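Local coordinates for protein disulfide oxidoreductase (Xylella fastidiosa, PDB 2REM) that probably acts as a periplasmic thiol-disulfide oxidoreductase of the DsbA type, exchanging disulfides with other proteins through a redox-active centre of the thioredoxin fold, at residues E31-T36 / L62-F67; F74-L79 / E136-F141; A41-K46 / E173-I178. All coordinates share one frame; numbering follows the deposited sequence.

Interaction 1: E31-T36 / L62-F67; sequences EIFGYT and LVPAVF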
loop_
_atom_site.group_PDB
_atom_site.type_symbol
_atom_site.label_atom_id
_atom_site.label_comp_id
_atom_site.label_asym_id
_atom_site.label_seq_id
_atom_site.Cartn_x
_atom_site.Cartn_y
_atom_site.Cartn_z
ATOM N N GLU A 31 4.297 -0.349 1.135
ATOM C CA GLU A 31 3.949 0.601 0.074
ATOM C C GLU A 31 2.620 1.244 0.418
ATOM O O GLU A 31 1.596 0.551 0.500
ATOM C CB GLU A 31 3.774 -0.075 -1.282
ATOM C CG GLU A 31 3.581 0.969 -2.411
ATOM C CD GLU A 31 2.750 0.470 -3.596
ATOM O OE1 GLU A 31 1.998 -0.514 -3.453
ATOM O OE2 GLU A 31 2.844 1.084 -4.678
ATOM N N ILE A 32 2.649 2.554 0.615
ATOM C CA ILE A 32 1.442 3.362 0.710
ATOM C C ILE A 32 1.062 3.642 -0.731
ATOM O O ILE A 32 1.864 4.173 -1.513
ATOM C CB ILE A 32 1.656 4.668 1.501
ATOM C CG1 ILE A 32 2.210 4.356 2.903
ATOM C CG2 ILE A 32 0.356 5.523 1.527
ATOM C CD1 ILE A 32 2.527 5.593 3.747
ATOM N N PHE A 33 -0.136 3.191 -1.107
ATOM C CA PHE A 33 -0.587 3.304 -2.484
ATOM C C PHE A 33 -2.045 3.775 -2.455
ATOM O O PHE A 33 -2.736 3.678 -1.427
ATOM C CB PHE A 33 -0.545 1.919 -3.165
ATOM C CG PHE A 33 -1.723 1.056 -2.780
ATOM C CD1 PHE A 33 -2.855 0.979 -3.602
ATOM C CD2 PHE A 33 -1.729 0.384 -1.572
ATOM C CE1 PHE A 33 -3.952 0.252 -3.209
ATOM C CE2 PHE A 33 -2.824 -0.360 -1.189
ATOM C CZ PHE A 33 -3.926 -0.424 -2.001
ATOM N N GLY A 34 -2.503 4.279 -3.578
ATOM C CA GLY A 34 -3.933 4.437 -3.812
ATOM C C GLY A 34 -4.277 3.833 -5.165
ATOM O O GLY A 34 -3.527 3.980 -6.136
ATOM N N TYR A 35 -5.417 3.156 -5.242
ATOM C CA TYR A 35 -5.961 2.680 -6.510
ATOM C C TYR A 35 -6.189 3.807 -7.517
ATOM O O TYR A 35 -6.067 3.606 -8.730
ATOM C CB TYR A 35 -7.270 1.921 -6.254
ATOM C CG TYR A 35 -7.082 0.490 -5.783
ATOM C CD1 TYR A 35 -6.233 -0.387 -6.471
ATOM C CD2 TYR A 35 -7.786 0.002 -4.688
ATOM C CE1 TYR A 35 -6.067 -1.684 -6.057
ATOM C CE2 TYR A 35 -7.640 -1.321 -4.274
ATOM C CZ TYR A 35 -6.770 -2.147 -4.970
ATOM O OH TYR A 35 -6.607 -3.438 -4.599
ATOM N N THR A 36 -6.481 5.005 -7.009
ATOM C CA THR A 36 -6.744 6.158 -7.868
ATOM C C THR A 36 -5.483 6.767 -8.446
ATOM O O THR A 36 -5.557 7.640 -9.311
ATOM C CB THR A 36 -7.521 7.300 -7.133
ATOM O OG1 THR A 36 -6.775 7.764 -6.009
ATOM C CG2 THR A 36 -8.895 6.834 -6.688
ATOM N N LEU A 62 0.979 -3.840 1.813
ATOM C CA LEU A 62 0.305 -2.708 1.192
ATOM C C LEU A 62 -0.495 -1.970 2.219
ATOM O O LEU A 62 -1.219 -2.589 3.025
ATOM C CB LEU A 62 -0.636 -3.183 0.068
ATOM C CG LEU A 62 0.028 -3.933 -1.074
ATOM C CD1 LEU A 62 -1.023 -4.267 -2.097
ATOM C CD2 LEU A 62 1.168 -3.133 -1.711
ATOM N N VAL A 63 -0.388 -0.646 2.195
ATOM C CA VAL A 63 -1.200 0.192 3.053
ATOM C C VAL A 63 -1.850 1.233 2.147
ATOM O O VAL A 63 -1.167 2.040 1.489
ATOM C CB VAL A 63 -0.385 0.868 4.209
ATOM C CG1 VAL A 63 -1.251 1.893 5.018
ATOM C CG2 VAL A 63 0.195 -0.189 5.144
ATOM N N PRO A 64 -3.190 1.226 2.113
ATOM C CA PRO A 64 -3.817 2.174 1.224
ATOM C C PRO A 64 -3.686 3.583 1.798
ATOM O O PRO A 64 -3.683 3.762 3.032
ATOM C CB PRO A 64 -5.275 1.695 1.174
ATOM C CG PRO A 64 -5.509 1.017 2.460
ATOM C CD PRO A 64 -4.159 0.423 2.885
ATOM N N ALA A 65 -3.521 4.551 0.904
ATOM C CA ALA A 65 -3.472 5.954 1.232
ATOM C C ALA A 65 -4.862 6.488 1.572
ATOM O O ALA A 65 -5.783 6.535 0.716
ATOM C CB ALA A 65 -2.838 6.768 0.064
ATOM N N VAL A 66 -4.988 6.903 2.827
ATOM C CA VAL A 66 -6.199 7.526 3.324
ATOM C C VAL A 66 -5.919 9.006 3.330
ATOM O O VAL A 66 -5.501 9.583 4.352
ATOM C CB VAL A 66 -6.610 6.989 4.708
ATOM C CG1 VAL A 66 -7.849 7.712 5.196
ATOM C CG2 VAL A 66 -6.891 5.475 4.598
ATOM N N PHE A 67 -6.104 9.611 2.156
ATOM C CA PHE A 67 -5.651 10.978 1.929
ATOM C C PHE A 67 -6.859 11.915 1.832
ATOM O O PHE A 67 -6.707 13.102 1.570
ATOM C CB PHE A 67 -4.823 11.057 0.634
ATOM C CG PHE A 67 -3.409 10.509 0.739
ATOM C CD1 PHE A 67 -2.842 10.150 1.963
ATOM C CD2 PHE A 67 -2.632 10.409 -0.408
ATOM C CE1 PHE A 67 -1.535 9.676 2.028
ATOM C CE2 PHE A 67 -1.335 9.950 -0.359
ATOM C CZ PHE A 67 -0.779 9.568 0.873
#
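Glu31, Ile32 and Phe33 pair in parallel with Leu62, Val63 and Pro64; these are the two parallel strands of the beta-alpha-beta unit of the thioredoxin fold, joined through helix 38-52. Backbone bonds form a ladder. Val63 N gives its hydrogen almost straight to Glu31 O (2.9 Å, 176°), and Phe33 N bonds Val63 O. Ala65 N to Phe33 O (2.6 Å) carries the pairing past the last strand residue. Ile32 CA also sends a CA-H...O contact to Val63 O.

Apolar contacts lie on both faces of the sheet. On the side that carries Phe33, chi1 of 78° sets CG between the backbone N and the carbonyl carbon, and the ring leans across to the neighbouring strand, where CE2 comes 3.8 Å from Leu62 CB and 4.0 Å from Pro64 CB. Tyr78 and His91 meet this ring edge-to-face; the Phe33 side chain also touches the CxxC sequence, consistent with a thioredoxin-type redox centre. Extended Glu31 runs alongside Leu62, its OE1 3.3 Å from Leu62 CD2.

On the other face Ile32 touches Tyr147 and Val63 touches Ala144, both of helix 135-151. Where the strands end, Ile32 CG2 rests 3.7 Å from Ala65 CB, the methyl that sits over the centre of the Phe67 ring.

Interaction 2: F74-L79 / E136-F141; sequences FARAYL and EVEKRF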
loop_
_atom_site.group_PDB
_atom_site.type_symbol
_atom_site.label_atom_id
_atom_site.label_comp_id
_atom_site.label_asym_id
_atom_site.label_seq_id
_atom_site.Cartn_x
_atom_site.Cartn_y
_atom_site.Cartn_z
ATOM N N PHE A 74 -11.519 4.221 -2.052
ATOM C CA PHE A 74 -10.647 3.193 -2.595
ATOM C C PHE A 74 -9.733 2.573 -1.568
ATOM O O PHE A 74 -9.333 1.407 -1.701
ATOM C CB PHE A 74 -9.873 3.730 -3.792
ATOM C CG PHE A 74 -10.727 3.883 -4.974
ATOM C CD1 PHE A 74 -11.073 2.759 -5.723
ATOM C CD2 PHE A 74 -11.265 5.125 -5.313
ATOM C CE1 PHE A 74 -11.909 2.866 -6.840
ATOM C CE2 PHE A 74 -12.101 5.236 -6.429
ATOM C CZ PHE A 74 -12.420 4.076 -7.186
ATOM N N ALA A 75 -9.400 3.349 -0.538
ATOM C CA ALA A 75 -8.684 2.772 0.590
ATOM C C ALA A 75 -9.588 1.730 1.233
ATOM O O ALA A 75 -9.161 0.642 1.589
ATOM C CB ALA A 75 -8.345 3.838 1.613
ATOM N N ARG A 76 -10.843 2.111 1.443
ATOM C CA ARG A 76 -11.796 1.230 2.062
ATOM C C ARG A 76 -12.079 0.003 1.174
ATOM O O ARG A 76 -12.221 -1.110 1.687
ATOM C CB ARG A 76 -13.062 2.030 2.416
ATOM C CG ARG A 76 -13.791 1.521 3.608
ATOM C CD ARG A 76 -14.944 2.468 3.964
ATOM N NE ARG A 76 -14.490 3.689 4.619
ATOM C CZ ARG A 76 -14.189 3.815 5.909
ATOM N NH1 ARG A 76 -13.815 5.013 6.355
ATOM N NH2 ARG A 76 -14.271 2.763 6.760
ATOM N N ALA A 77 -12.140 0.213 -0.143
ATOM C CA ALA A 77 -12.272 -0.871 -1.107
ATOM C C ALA A 77 -11.140 -1.883 -0.912
ATOM O O ALA A 77 -11.380 -3.064 -0.789
ATOM C CB ALA A 77 -12.240 -0.351 -2.528
ATOM N N TYR A 78 -9.905 -1.398 -0.927
ATOM C CA TYR A 78 -8.768 -2.282 -0.719
ATOM C C TYR A 78 -8.908 -3.086 0.562
ATOM O O TYR A 78 -8.724 -4.294 0.566
ATOM C CB TYR A 78 -7.443 -1.502 -0.682
ATOM C CG TYR A 78 -6.324 -2.450 -0.322
ATOM C CD1 TYR A 78 -5.823 -3.346 -1.275
ATOM C CD2 TYR A 78 -5.798 -2.476 0.985
ATOM C CE1 TYR A 78 -4.823 -4.268 -0.936
ATOM C CE2 TYR A 78 -4.792 -3.379 1.338
ATOM C CZ TYR A 78 -4.317 -4.264 0.372
ATOM O OH TYR A 78 -3.329 -5.146 0.702
ATOM N N LEU A 79 -9.184 -2.394 1.663
ATOM C CA LEU A 79 -9.273 -3.057 2.954
ATOM C C LEU A 79 -10.390 -4.089 2.990
ATOM O O LEU A 79 -10.189 -5.160 3.504
ATOM C CB LEU A 79 -9.430 -2.040 4.099
ATOM C CG LEU A 79 -8.205 -1.100 4.173
ATOM C CD1 LEU A 79 -8.527 0.068 5.058
ATOM C CD2 LEU A 79 -6.954 -1.811 4.673
ATOM N N GLU A 136 -14.323 -4.059 10.990
ATOM C CA GLU A 136 -12.952 -4.515 10.726
ATOM C C GLU A 136 -12.290 -3.576 9.743
ATOM O O GLU A 136 -11.157 -3.140 9.938
ATOM C CB GLU A 136 -12.901 -5.958 10.201
ATOM C CG GLU A 136 -11.460 -6.481 9.981
ATOM C CD GLU A 136 -10.546 -6.293 11.196
ATOM O OE1 GLU A 136 -11.033 -6.323 12.353
ATOM O OE2 GLU A 136 -9.327 -6.121 10.987
ATOM N N VAL A 137 -13.018 -3.254 8.684
ATOM C CA VAL A 137 -12.519 -2.315 7.695
ATOM C C VAL A 137 -12.273 -0.925 8.283
ATOM O O VAL A 137 -11.245 -0.303 7.999
ATOM C CB VAL A 137 -13.450 -2.277 6.475
ATOM C CG1 VAL A 137 -13.207 -1.002 5.634
ATOM C CG2 VAL A 137 -13.206 -3.537 5.663
ATOM N N GLU A 138 -13.199 -0.454 9.114
ATOM C CA GLU A 138 -13.052 0.867 9.716
ATOM C C GLU A 138 -11.798 0.880 10.599
ATOM O O GLU A 138 -11.001 1.827 10.550
ATOM C CB GLU A 138 -14.300 1.223 10.522
ATOM C CG GLU A 138 -14.178 2.467 11.373
ATOM C CD GLU A 138 -14.094 3.779 10.571
ATOM O OE1 GLU A 138 -14.377 3.762 9.351
ATOM O OE2 GLU A 138 -13.759 4.832 11.188
ATOM N N LYS A 139 -11.619 -0.189 11.380
ATOM C CA LYS A 139 -10.377 -0.357 12.149
ATOM C C LYS A 139 -9.106 -0.267 11.294
ATOM O O LYS A 139 -8.191 0.509 11.603
ATOM C CB LYS A 139 -10.409 -1.654 12.956
ATOM C CG LYS A 139 -9.165 -1.881 13.765
ATOM C CD LYS A 139 -9.229 -3.214 14.457
ATOM C CE LYS A 139 -7.906 -3.486 15.156
ATOM N NZ LYS A 139 -8.094 -4.647 16.038
ATOM N N ARG A 140 -9.051 -1.057 10.221
ATOM C CA ARG A 140 -7.922 -1.052 9.296
ATOM C C ARG A 140 -7.772 0.302 8.599
ATOM O O ARG A 140 -6.650 0.780 8.359
ATOM C CB ARG A 140 -8.120 -2.143 8.229
ATOM C CG ARG A 140 -8.144 -3.512 8.859
ATOM C CD ARG A 140 -8.204 -4.577 7.824
ATOM N NE ARG A 140 -8.250 -5.867 8.474
ATOM C CZ ARG A 140 -7.834 -7.002 7.938
ATOM N NH1 ARG A 140 -7.319 -7.019 6.726
ATOM N NH2 ARG A 140 -7.937 -8.118 8.643
ATOM N N PHE A 141 -8.913 0.911 8.275
ATOM C CA PHE A 141 -8.920 2.240 7.661
ATOM C C PHE A 141 -8.314 3.287 8.605
ATOM O O PHE A 141 -7.459 4.094 8.206
ATOM C CB PHE A 141 -10.365 2.604 7.272
ATOM C CG PHE A 141 -10.517 3.957 6.645
ATOM C CD1 PHE A 141 -10.578 4.090 5.261
ATOM C CD2 PHE A 141 -10.643 5.099 7.449
ATOM C CE1 PHE A 141 -10.742 5.361 4.685
ATOM C CE2 PHE A 141 -10.843 6.363 6.889
ATOM C CZ PHE A 141 -10.884 6.495 5.507
#
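Glu138 OE1 is gripped by both terminal nitrogens of Arg76, a salt bridge in which NH2 makes the stronger bond, 2.8 Å to OE1, while the bond from NH1 to the same oxygen is weak. Guanidinium and carboxylate planes are nearly parallel, though OE1 sits somewhat out of the guanidinium plane, and NH2 approaches OE1 almost along the C-O axis. The second carboxylate oxygen, OE2, is hydrogen-bonded by Gln142 one turn on, which helps to fix the rotation of the carboxylate.

The same guanidinium also lies flat on Phe141. Its CZ is 3.8 Å from the ring centroid, and the planes differ by 23°, a cation-pi stack in which NH1 sits over the middle of the ring. The two side chains cross at about a right angle, and the bend at chi3 (-76°) lays the guanidinium on the ring. The cation is thus held at one face by an aromatic ring and near its plane by a carboxylate. Arg76 and Glu138 also touch a crystal neighbour.

Beside this polar cluster the packing is apolar. Arg76 CG lies very close to Val137 CG1, a tight and somewhat doubtful contact, and Ala75 CB meets Phe141 CE1 at 4.2 Å. Leu79 reaches toward the other helix: CD1 comes 3.3 Å from Phe141 N and CD2 3.8 Å from Arg140 CB, while Val137 CG2 packs on the Leu79 backbone. The extended Arg140 chain runs to Glu136 of its own helix, where NE bonds OE2 in the guanidinium plane.

The helix axes lie 9.4 Å apart at 121°. Helix 71-83 follows strand 58-64 and helix 135-151 leads back to strand 158-161: a helix-helix crossing at the junction of the helical insertion with the thioredoxin fold, as in DsbA proteins.

Interaction 3: A41-K46 / E173-I178; sequences AHFDSK and EDTLRI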
loop_
_atom_site.group_PDB
_atom_site.type_symbol
_atom_site.label_atom_id
_atom_site.label_comp_id
_atom_site.label_asym_id
_atom_site.label_seq_id
_atom_site.Cartn_x
_atom_site.Cartn_y
_atom_site.Cartn_z
ATOM N N ALA A 41 -0.562 2.457 -10.058
ATOM C CA ALA A 41 -0.960 1.489 -11.073
ATOM C C ALA A 41 0.240 1.042 -11.884
ATOM O O ALA A 41 0.399 -0.147 -12.166
ATOM C CB ALA A 41 -2.026 2.084 -11.994
ATOM N N HIS A 42 1.089 2.004 -12.232
ATOM C CA HIS A 42 2.223 1.750 -13.116
ATOM C C HIS A 42 3.323 1.002 -12.382
ATOM O O HIS A 42 4.044 0.205 -12.970
ATOM C CB HIS A 42 2.764 3.060 -13.681
ATOM C CG HIS A 42 1.823 3.753 -14.623
ATOM N ND1 HIS A 42 1.964 5.080 -14.971
ATOM C CD2 HIS A 42 0.728 3.306 -15.286
ATOM C CE1 HIS A 42 1.007 5.416 -15.818
ATOM N NE2 HIS A 42 0.237 4.359 -16.018
ATOM N N PHE A 43 3.433 1.260 -11.090
ATOM C CA PHE A 43 4.483 0.706 -10.281
ATOM C C PHE A 43 4.181 -0.718 -9.877
ATOM O O PHE A 43 5.095 -1.485 -9.592
ATOM C CB PHE A 43 4.600 1.559 -9.024
ATOM C CG PHE A 43 5.753 1.216 -8.126
ATOM C CD1 PHE A 43 6.992 0.823 -8.633
ATOM C CD2 PHE A 43 5.611 1.368 -6.755
ATOM C CE1 PHE A 43 8.076 0.556 -7.761
ATOM C CE2 PHE A 43 6.669 1.108 -5.895
ATOM C CZ PHE A 43 7.896 0.701 -6.411
ATOM N N ASP A 44 2.898 -1.074 -9.827
ATOM C CA ASP A 44 2.542 -2.272 -9.108
ATOM C C ASP A 44 3.243 -3.523 -9.618
ATOM O O ASP A 44 3.732 -4.317 -8.825
ATOM C CB ASP A 44 1.040 -2.481 -9.031
ATOM C CG ASP A 44 0.693 -3.665 -8.155
ATOM O OD1 ASP A 44 0.915 -3.614 -6.899
ATOM O OD2 ASP A 44 0.260 -4.657 -8.742
ATOM N N SER A 45 3.329 -3.691 -10.929
ATOM C CA SER A 45 3.941 -4.906 -11.465
ATOM C C SER A 45 5.403 -5.003 -11.068
ATOM O O SER A 45 5.853 -6.083 -10.691
ATOM C CB SER A 45 3.788 -4.993 -12.980
ATOM O OG SER A 45 4.642 -4.051 -13.593
ATOM N N LYS A 46 6.134 -3.885 -11.159
ATOM C CA LYS A 46 7.550 -3.845 -10.754
ATOM C C LYS A 46 7.650 -4.124 -9.250
ATOM O O LYS A 46 8.534 -4.863 -8.806
ATOM C CB LYS A 46 8.245 -2.505 -11.105
ATOM C CG LYS A 46 8.894 -2.445 -12.482
ATOM C CD LYS A 46 9.640 -1.111 -12.739
ATOM C CE LYS A 46 10.231 -1.034 -14.152
ATOM N NZ LYS A 46 9.214 -0.687 -15.203
ATOM N N GLU A 173 12.540 2.323 -10.398
ATOM C CA GLU A 173 13.784 1.571 -10.192
ATOM C C GLU A 173 14.637 2.124 -9.059
ATOM O O GLU A 173 15.161 1.367 -8.249
ATOM C CB GLU A 173 14.618 1.485 -11.465
ATOM C CG GLU A 173 14.676 0.083 -12.020
ATOM C CD GLU A 173 13.337 -0.383 -12.536
ATOM O OE1 GLU A 173 12.700 0.387 -13.302
ATOM O OE2 GLU A 173 12.919 -1.515 -12.187
ATOM N N ASP A 174 14.785 3.442 -9.031
ATOM C CA ASP A 174 15.521 4.120 -7.965
ATOM C C ASP A 174 14.839 3.839 -6.631
ATOM O O ASP A 174 15.475 3.571 -5.611
ATOM C CB ASP A 174 15.567 5.618 -8.269
ATOM C CG ASP A 174 16.409 6.401 -7.286
ATOM O OD1 ASP A 174 15.951 7.506 -6.879
ATOM O OD2 ASP A 174 17.534 5.941 -6.926
ATOM N N THR A 175 13.522 3.932 -6.635
ATOM C CA THR A 175 12.761 3.671 -5.425
ATOM C C THR A 175 13.071 2.285 -4.865
ATOM O O THR A 175 13.289 2.138 -3.650
ATOM C CB THR A 175 11.262 3.846 -5.681
ATOM O OG1 THR A 175 11.030 5.233 -5.858
ATOM C CG2 THR A 175 10.446 3.393 -4.482
ATOM N N LEU A 176 13.121 1.289 -5.749
ATOM C CA LEU A 176 13.377 -0.096 -5.349
ATOM C C LEU A 176 14.833 -0.308 -4.936
ATOM O O LEU A 176 15.101 -1.053 -3.991
ATOM C CB LEU A 176 12.946 -1.070 -6.443
ATOM C CG LEU A 176 11.406 -1.189 -6.584
ATOM C CD1 LEU A 176 11.022 -2.275 -7.590
ATOM C CD2 LEU A 176 10.699 -1.423 -5.246
ATOM N N ARG A 177 15.750 0.379 -5.614
ATOM C CA ARG A 177 17.170 0.324 -5.279
ATOM C C ARG A 177 17.400 0.920 -3.896
ATOM O O ARG A 177 18.172 0.392 -3.110
ATOM C CB ARG A 177 18.014 1.083 -6.295
ATOM C CG ARG A 177 18.186 0.372 -7.646
ATOM C CD ARG A 177 19.151 1.170 -8.530
ATOM N NE ARG A 177 18.569 1.453 -9.844
ATOM C CZ ARG A 177 18.216 2.670 -10.265
ATOM N NH1 ARG A 177 18.409 3.732 -9.489
ATOM N NH2 ARG A 177 17.693 2.835 -11.475
ATOM N N ILE A 178 16.718 2.018 -3.593
ATOM C CA ILE A 178 16.898 2.672 -2.293
ATOM C C ILE A 178 16.290 1.766 -1.228
ATOM O O ILE A 178 16.834 1.628 -0.125
ATOM C CB ILE A 178 16.229 4.076 -2.259
ATOM C CG1 ILE A 178 16.907 5.042 -3.237
ATOM C CG2 ILE A 178 16.161 4.659 -0.817
ATOM C CD1 ILE A 178 15.963 6.188 -3.628
#
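Phe43 and Leu176 meet from opposite directions, and their contact is the close-packed part of this helix pair. The methyl CD2 of Leu176 lies 3.7 Å from Phe43 CZ, at the edge of the ring and near its plane, while Leu176 CG is 3.9 Å from Phe43 CE1. With CG anti to the backbone N (chi1 -174°), the ring reaches toward helix 172-190. Thr175 CG2 adds a looser apolar touch at 4.2 Å from Phe43 CZ; its hydroxyl is engaged one turn back, with Asp171 O. Phe172 stacks on the Phe43 ring, and Leu47 and Trp50 of helix 38-52 continue the apolar patch around Leu176.

The solvent side is looser. Lys46 and Glu173, both exposed, cross at about a right angle, but the carboxylate meets the methylenes of the lysine and not its ammonium: Glu173 OE2 is 3.3 Å from Lys46 CD, and OE1 is 3.0 Å from Lys46 CE, a short and doubtful approach. A bend at chi4 (79°) carries NZ off the line of the chain, and it ends 4.1 Å from Glu173 OE1, beyond a salt bridge. Inward of this pair, Leu176 CD1 lies 3.8 Å from Lys46 O.

At 11.3 Å between axes, inclined at 48°, the two helices stand well apart, bridged by side chains. Helix 38-52, with the CxxC sequence at its start, thus meets the C-terminal helix 172-190 through an apolar core and a carboxylate-methylene contact. The nearby opposite charges probably give a mild attraction, which water at this exposed side would weaken.

How the interactions relate
Interaction 1 is the buried core, a strand pair near the middle of the chain; interactions 2 and 3 are helix contacts, each partly buried, on opposite sides of the chain's centre. Backbone hydrogen bonds mark the first, a salt bridge and cation-pi stack beside apolar packing the second, and apolar contact beside a loose charge pair the third. Interaction 1 touches both others: Val66 packs on Phe141 and Thr36 on Phe74 toward interaction 2, and Glu31 on Phe43 toward interaction 3. The strands of interaction 1 are linked by helix 38-52, used again in interaction 3. Interaction 2 is nested along the chain within the loop that interaction 3 closes, and the two do not touch.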